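PDB 4XPX: bacteriohemerythrin from Methylococcus capsulatus, which binds oxygen reversibly at a non-haem di-iron centre and may store it or deliver it to oxygen-requiring enzymes. Local coordinates for residues Ala8-His21 and Ile117-Ser129. Sequence-based numbering, arbitrary orientation.
Sequences AEFGTNVGFADDQH and IPKVDKLYGPCLS. With FE2 (Fe (II) ion), chain C; FE2 (Fe (II) ion), chain B.
The side chains of His-21 and Asp-121 come from opposite directions to meet at one iron as neighbouring ligands, His-21 NE2 and Asp-121 OD2 each 2.1 Å from it, with imidazole and carboxylate planes only 6° apart. Asp-121 OD1 binds the second iron at 2.1 Å, so this carboxylate bridges the pair, as does Glu-61. The imidazole is sandwiched: Ile-117 CD1 makes a CH-pi contact over one face, 3.8 Å from the ring centroid, and the carbonyl oxygen of Ala-17 lies against the other, nearer the rim. Beside it, Tyr-124 turns its hydroxyl inward, with OH 3.2 Å from Ala-17 CB and a hydrogen bond to Glu-61, a second-shell tie to the bridging ligand. This is the di-iron centre of the hemerythrin four-helix bundle, to which helices 15-34 and 103-121 bring ligands; residues 11-14, leading into the former, pack against residues 121-129. There Val-14 CG2 touches both Tyr-124 CE1, at the ring edge, and Leu-128 CB, each at 3.8 Å. Thr-12 sets CG2 anti to its carbonyl carbon, alongside Asp-121 CB, while OG1 (chi1 67°) bonds Asp-18 OD1 and accepts from Val-14 N in an ST turn. A valine here would probably leave Val-14 N without its acceptor and Asp-18 OD1 with one bond fewer, holding the turn into helix 15-34 less firmly. Toward solvent, weak or water-mediated polar links take over. Extended Lys-122 passes the Glu-9 and Gly-11 carbonyls to a weak hydrogen bond from NZ to Ala-8 O (3.2 Å); one water links NZ to Gly-11 O, another the Thr-12 and Lys-122 carbonyls. Exposed Asn-13 brings ND2 3.5 Å from Ser-129 OG, too poorly angled for a hydrogen bond.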
loop_
_atom_site.group_PDB
_atom_site.type_symbol
_atom_site.label_atom_id
_atom_site.label_comp_id
_atom_site.label_asym_id
_atom_site.label_seq_id
_atom_site.Cartn_x
_atom_site.Cartn_y
_atom_site.Cartn_z
ATOM N N ALA A 8 3.706 13.370 11.514
ATOM C CA ALA A 8 2.447 13.852 12.012
ATOM C C ALA A 8 1.249 13.171 11.355
ATOM O O ALA A 8 0.227 12.813 11.953
ATOM C CB ALA A 8 2.285 15.377 11.839
ATOM N N GLU A 9 1.338 13.017 10.011
ATOM C CA GLU A 9 0.194 12.409 9.314
ATOM C C GLU A 9 0.146 10.890 9.506
ATOM O O GLU A 9 -0.916 10.341 9.645
ATOM C CB GLU A 9 0.299 12.713 7.822
ATOM C CG GLU A 9 0.068 14.138 7.367
ATOM C CD GLU A 9 0.752 14.362 5.821
ATOM O OE1 GLU A 9 1.935 14.571 5.652
ATOM O OE2 GLU A 9 -0.103 14.195 5.032
ATOM N N PHE A 10 1.360 10.261 9.453
ATOM C CA PHE A 10 1.392 8.841 9.178
ATOM C C PHE A 10 2.192 8.059 10.152
ATOM O O PHE A 10 2.199 6.790 10.080
ATOM C CB PHE A 10 1.919 8.552 7.769
ATOM C CG PHE A 10 1.095 9.204 6.685
ATOM C CD1 PHE A 10 -0.257 8.963 6.601
ATOM C CD2 PHE A 10 1.670 10.061 5.784
ATOM C CE1 PHE A 10 -1.007 9.597 5.650
ATOM C CE2 PHE A 10 0.895 10.767 4.859
ATOM C CZ PHE A 10 -0.457 10.489 4.798
ATOM N N GLY A 11 2.904 8.669 11.099
ATOM C CA GLY A 11 3.733 7.890 11.998
ATOM C C GLY A 11 2.966 6.955 12.862
ATOM O O GLY A 11 2.013 7.378 13.493
ATOM N N THR A 12 3.383 5.708 12.941
ATOM C CA THR A 12 2.744 4.657 13.700
ATOM C C THR A 12 3.401 4.371 15.001
ATOM O O THR A 12 2.839 3.593 15.806
ATOM C CB THR A 12 2.666 3.348 12.914
ATOM O OG1 THR A 12 3.984 2.844 12.732
ATOM C CG2 THR A 12 1.902 3.491 11.615
ATOM N N ASN A 13 4.518 4.827 15.244
ATOM C CA ASN A 13 5.445 4.531 16.334
ATOM C C ASN A 13 5.974 3.124 16.244
ATOM O O ASN A 13 6.554 2.623 17.264
ATOM C CB ASN A 13 4.774 4.761 17.689
ATOM C CG ASN A 13 5.763 4.751 18.837
ATOM O OD1 ASN A 13 6.922 5.134 18.677
ATOM N ND2 ASN A 13 5.310 4.312 20.006
ATOM N N VAL A 14 5.913 2.482 15.022
ATOM C CA VAL A 14 6.388 1.123 14.778
ATOM C C VAL A 14 7.403 1.245 13.664
ATOM O O VAL A 14 7.058 1.583 12.486
ATOM C CB VAL A 14 5.265 0.170 14.405
ATOM C CG1 VAL A 14 5.816 -1.216 14.162
ATOM C CG2 VAL A 14 4.222 0.151 15.523
ATOM N N GLY A 15 8.695 1.036 13.968
ATOM C CA GLY A 15 9.749 1.392 12.968
ATOM C C GLY A 15 9.619 0.620 11.678
ATOM O O GLY A 15 9.728 1.251 10.594
ATOM N N PHE A 16 9.390 -0.687 11.694
ATOM C CA PHE A 16 9.379 -1.413 10.437
ATOM C C PHE A 16 8.244 -0.910 9.581
ATOM O O PHE A 16 8.391 -0.886 8.325
ATOM C CB PHE A 16 9.346 -2.917 10.591
ATOM C CG PHE A 16 7.946 -3.503 10.878
ATOM C CD1 PHE A 16 7.519 -3.723 12.201
ATOM C CD2 PHE A 16 6.994 -3.822 9.833
ATOM C CE1 PHE A 16 6.242 -4.200 12.454
ATOM C CE2 PHE A 16 5.758 -4.297 10.122
ATOM C CZ PHE A 16 5.398 -4.541 11.412
ATOM N N ALA A 17 7.115 -0.602 10.173
ATOM C CA ALA A 17 5.968 -0.202 9.438
ATOM C C ALA A 17 6.151 1.135 8.830
ATOM O O ALA A 17 5.817 1.379 7.645
ATOM C CB ALA A 17 4.740 -0.203 10.326
ATOM N N ASP A 18 6.691 2.087 9.565
ATOM C CA ASP A 18 6.992 3.383 9.001
ATOM C C ASP A 18 7.937 3.271 7.810
ATOM O O ASP A 18 7.751 3.951 6.787
ATOM C CB ASP A 18 7.608 4.306 10.027
ATOM C CG ASP A 18 6.618 4.729 11.141
ATOM O OD1 ASP A 18 5.422 4.666 11.023
ATOM O OD2 ASP A 18 7.217 5.213 12.176
ATOM N N ASP A 19 8.965 2.421 7.923
ATOM C CA ASP A 19 9.905 2.260 6.826
ATOM C C ASP A 19 9.256 1.665 5.599
ATOM O O ASP A 19 9.494 2.134 4.447
ATOM C CB ASP A 19 11.054 1.361 7.268
ATOM C CG ASP A 19 11.997 2.052 8.219
ATOM O OD1 ASP A 19 11.982 3.290 8.340
ATOM O OD2 ASP A 19 12.712 1.272 8.927
ATOM N N GLN A 20 8.420 0.653 5.801
ATOM C CA GLN A 20 7.719 0.056 4.650
ATOM C C GLN A 20 6.750 1.044 4.042
ATOM O O GLN A 20 6.609 1.102 2.806
ATOM C CB GLN A 20 6.999 -1.271 5.076
ATOM C CG GLN A 20 7.999 -2.356 5.437
ATOM C CD GLN A 20 7.329 -3.637 5.868
ATOM O OE1 GLN A 20 6.237 -3.690 6.328
ATOM N NE2 GLN A 20 8.004 -4.750 5.571
ATOM N N HIS A 21 6.074 1.843 4.876
ATOM C CA HIS A 21 5.187 2.891 4.309
ATOM C C HIS A 21 5.952 3.857 3.452
ATOM O O HIS A 21 5.508 4.276 2.372
ATOM C CB HIS A 21 4.446 3.618 5.413
ATOM C CG HIS A 21 3.455 2.752 6.126
ATOM N ND1 HIS A 21 3.022 3.001 7.414
ATOM C CD2 HIS A 21 2.779 1.623 5.716
ATOM C CE1 HIS A 21 2.105 2.070 7.721
ATOM N NE2 HIS A 21 1.941 1.199 6.734
ATOM N N ILE A 117 -3.541 4.316 6.733
ATOM C CA ILE A 117 -2.437 4.430 7.661
ATOM C C ILE A 117 -2.859 5.162 8.946
ATOM O O ILE A 117 -2.650 4.671 10.043
ATOM C CB ILE A 117 -1.175 4.976 7.002
ATOM C CG1 ILE A 117 -0.658 3.987 5.970
ATOM C CG2 ILE A 117 -0.117 5.274 8.082
ATOM C CD1 ILE A 117 0.367 4.572 5.021
ATOM N N PRO A 118 -3.528 6.323 8.863
ATOM C CA PRO A 118 -3.896 7.036 10.114
ATOM C C PRO A 118 -5.036 6.348 10.828
ATOM O O PRO A 118 -5.075 6.438 12.076
ATOM C CB PRO A 118 -4.343 8.407 9.631
ATOM C CG PRO A 118 -3.728 8.575 8.284
ATOM C CD PRO A 118 -3.729 7.231 7.711
ATOM N N LYS A 119 -6.001 5.752 10.126
ATOM C CA LYS A 119 -7.222 5.279 10.771
ATOM C C LYS A 119 -7.175 3.819 11.157
ATOM O O LYS A 119 -8.069 3.349 11.936
ATOM C CB LYS A 119 -8.484 5.558 9.924
ATOM C CG LYS A 119 -8.655 6.988 9.630
ATOM C CD LYS A 119 -9.791 7.533 9.014
ATOM C CE LYS A 119 -9.504 9.055 8.870
ATOM N NZ LYS A 119 -9.032 9.464 7.494
ATOM N N VAL A 120 -6.231 3.074 10.563
ATOM C CA VAL A 120 -6.172 1.639 10.795
ATOM C C VAL A 120 -4.790 1.279 11.324
ATOM O O VAL A 120 -4.666 0.698 12.402
ATOM C CB VAL A 120 -6.542 0.820 9.503
ATOM C CG1 VAL A 120 -6.635 -0.661 9.856
ATOM C CG2 VAL A 120 -7.838 1.328 8.914
ATOM N N ASP A 121 -3.706 1.625 10.620
ATOM C CA ASP A 121 -2.384 1.262 11.092
ATOM C C ASP A 121 -2.008 1.951 12.382
ATOM O O ASP A 121 -1.388 1.331 13.264
ATOM C CB ASP A 121 -1.290 1.531 10.034
ATOM C CG ASP A 121 -1.319 0.586 8.861
ATOM O OD1 ASP A 121 -1.990 -0.468 8.937
ATOM O OD2 ASP A 121 -0.632 0.941 7.864
ATOM N N LYS A 122 -2.295 3.235 12.555
ATOM C CA LYS A 122 -1.874 3.879 13.773
ATOM C C LYS A 122 -2.406 3.147 14.977
ATOM O O LYS A 122 -1.804 3.241 16.110
ATOM C CB LYS A 122 -2.269 5.359 13.824
ATOM C CG LYS A 122 -1.358 6.244 13.002
ATOM C CD LYS A 122 -1.798 7.739 13.204
ATOM C CE LYS A 122 -0.988 8.648 12.309
ATOM N NZ LYS A 122 -1.174 10.059 12.818
ATOM N N LEU A 123 -3.557 2.531 14.888
ATOM C CA LEU A 123 -4.181 1.875 16.047
ATOM C C LEU A 123 -3.334 0.732 16.567
ATOM O O LEU A 123 -3.500 0.365 17.782
ATOM C CB LEU A 123 -5.554 1.350 15.706
ATOM C CG LEU A 123 -6.529 2.447 15.294
ATOM C CD1 LEU A 123 -7.913 1.866 15.002
ATOM C CD2 LEU A 123 -6.665 3.561 16.277
ATOM N N TYR A 124 -2.440 0.116 15.783
ATOM C CA TYR A 124 -1.613 -0.940 16.328
ATOM C C TYR A 124 -0.369 -0.458 17.044
ATOM O O TYR A 124 0.384 -1.255 17.549
ATOM C CB TYR A 124 -1.240 -2.047 15.279
ATOM C CG TYR A 124 -0.472 -1.591 14.066
ATOM C CD1 TYR A 124 0.682 -0.825 14.145
ATOM C CD2 TYR A 124 -0.873 -2.019 12.790
ATOM C CE1 TYR A 124 1.392 -0.450 13.006
ATOM C CE2 TYR A 124 -0.211 -1.620 11.666
ATOM C CZ TYR A 124 0.902 -0.834 11.742
ATOM O OH TYR A 124 1.596 -0.363 10.649
ATOM N N GLY A 125 -0.157 0.852 17.081
ATOM C CA GLY A 125 1.105 1.347 17.618
ATOM C C GLY A 125 1.346 0.904 19.051
ATOM O O GLY A 125 2.407 0.402 19.340
ATOM N N PRO A 126 0.371 1.116 19.977
ATOM C CA PRO A 126 0.687 0.722 21.398
ATOM C C PRO A 126 1.024 -0.750 21.460
ATOM O O PRO A 126 1.960 -1.135 22.256
ATOM C CB PRO A 126 -0.603 1.111 22.108
ATOM C CG PRO A 126 -1.056 2.260 21.343
ATOM C CD PRO A 126 -0.810 1.919 19.881
ATOM N N CYS A 127 0.317 -1.639 20.775
ATOM C CA CYS A 127 0.560 -3.054 20.876
ATOM C C CYS A 127 1.888 -3.441 20.250
ATOM O O CYS A 127 2.716 -4.192 20.848
ATOM C CB CYS A 127 -0.586 -3.819 20.141
ATOM S SG CYS A 127 -0.427 -5.614 20.179
ATOM N N LEU A 128 2.188 -2.936 19.047
ATOM C CA LEU A 128 3.353 -3.392 18.306
ATOM C C LEU A 128 4.605 -2.680 18.716
ATOM O O LEU A 128 5.671 -3.266 18.504
ATOM C CB LEU A 128 3.196 -3.273 16.820
ATOM C CG LEU A 128 2.477 -4.412 16.108
ATOM C CD1 LEU A 128 1.286 -5.115 16.759
ATOM C CD2 LEU A 128 2.326 -4.225 14.630
ATOM N N SER A 129 4.527 -1.521 19.343
ATOM C CA SER A 129 5.735 -0.811 19.871
ATOM C C SER A 129 6.094 -1.302 21.310
ATOM O O SER A 129 7.234 -1.058 21.747
ATOM C CB SER A 129 5.522 0.700 19.816
ATOM O OG SER A 129 4.617 1.029 20.845
HETATM FE FE FE2 C . 0.468 -0.278 6.542
HETATM FE FE FE2 B . -2.336 -2.041 7.529
HETATM O O HOH W 1 1.333 10.111 13.747
HETATM O O HOH W 2 0.395 4.759 16.592
HETATM O O HOH W 3 -1.070 -1.286 5.797
HETATM O O HOH W 4 -0.240 0.739 4.352
#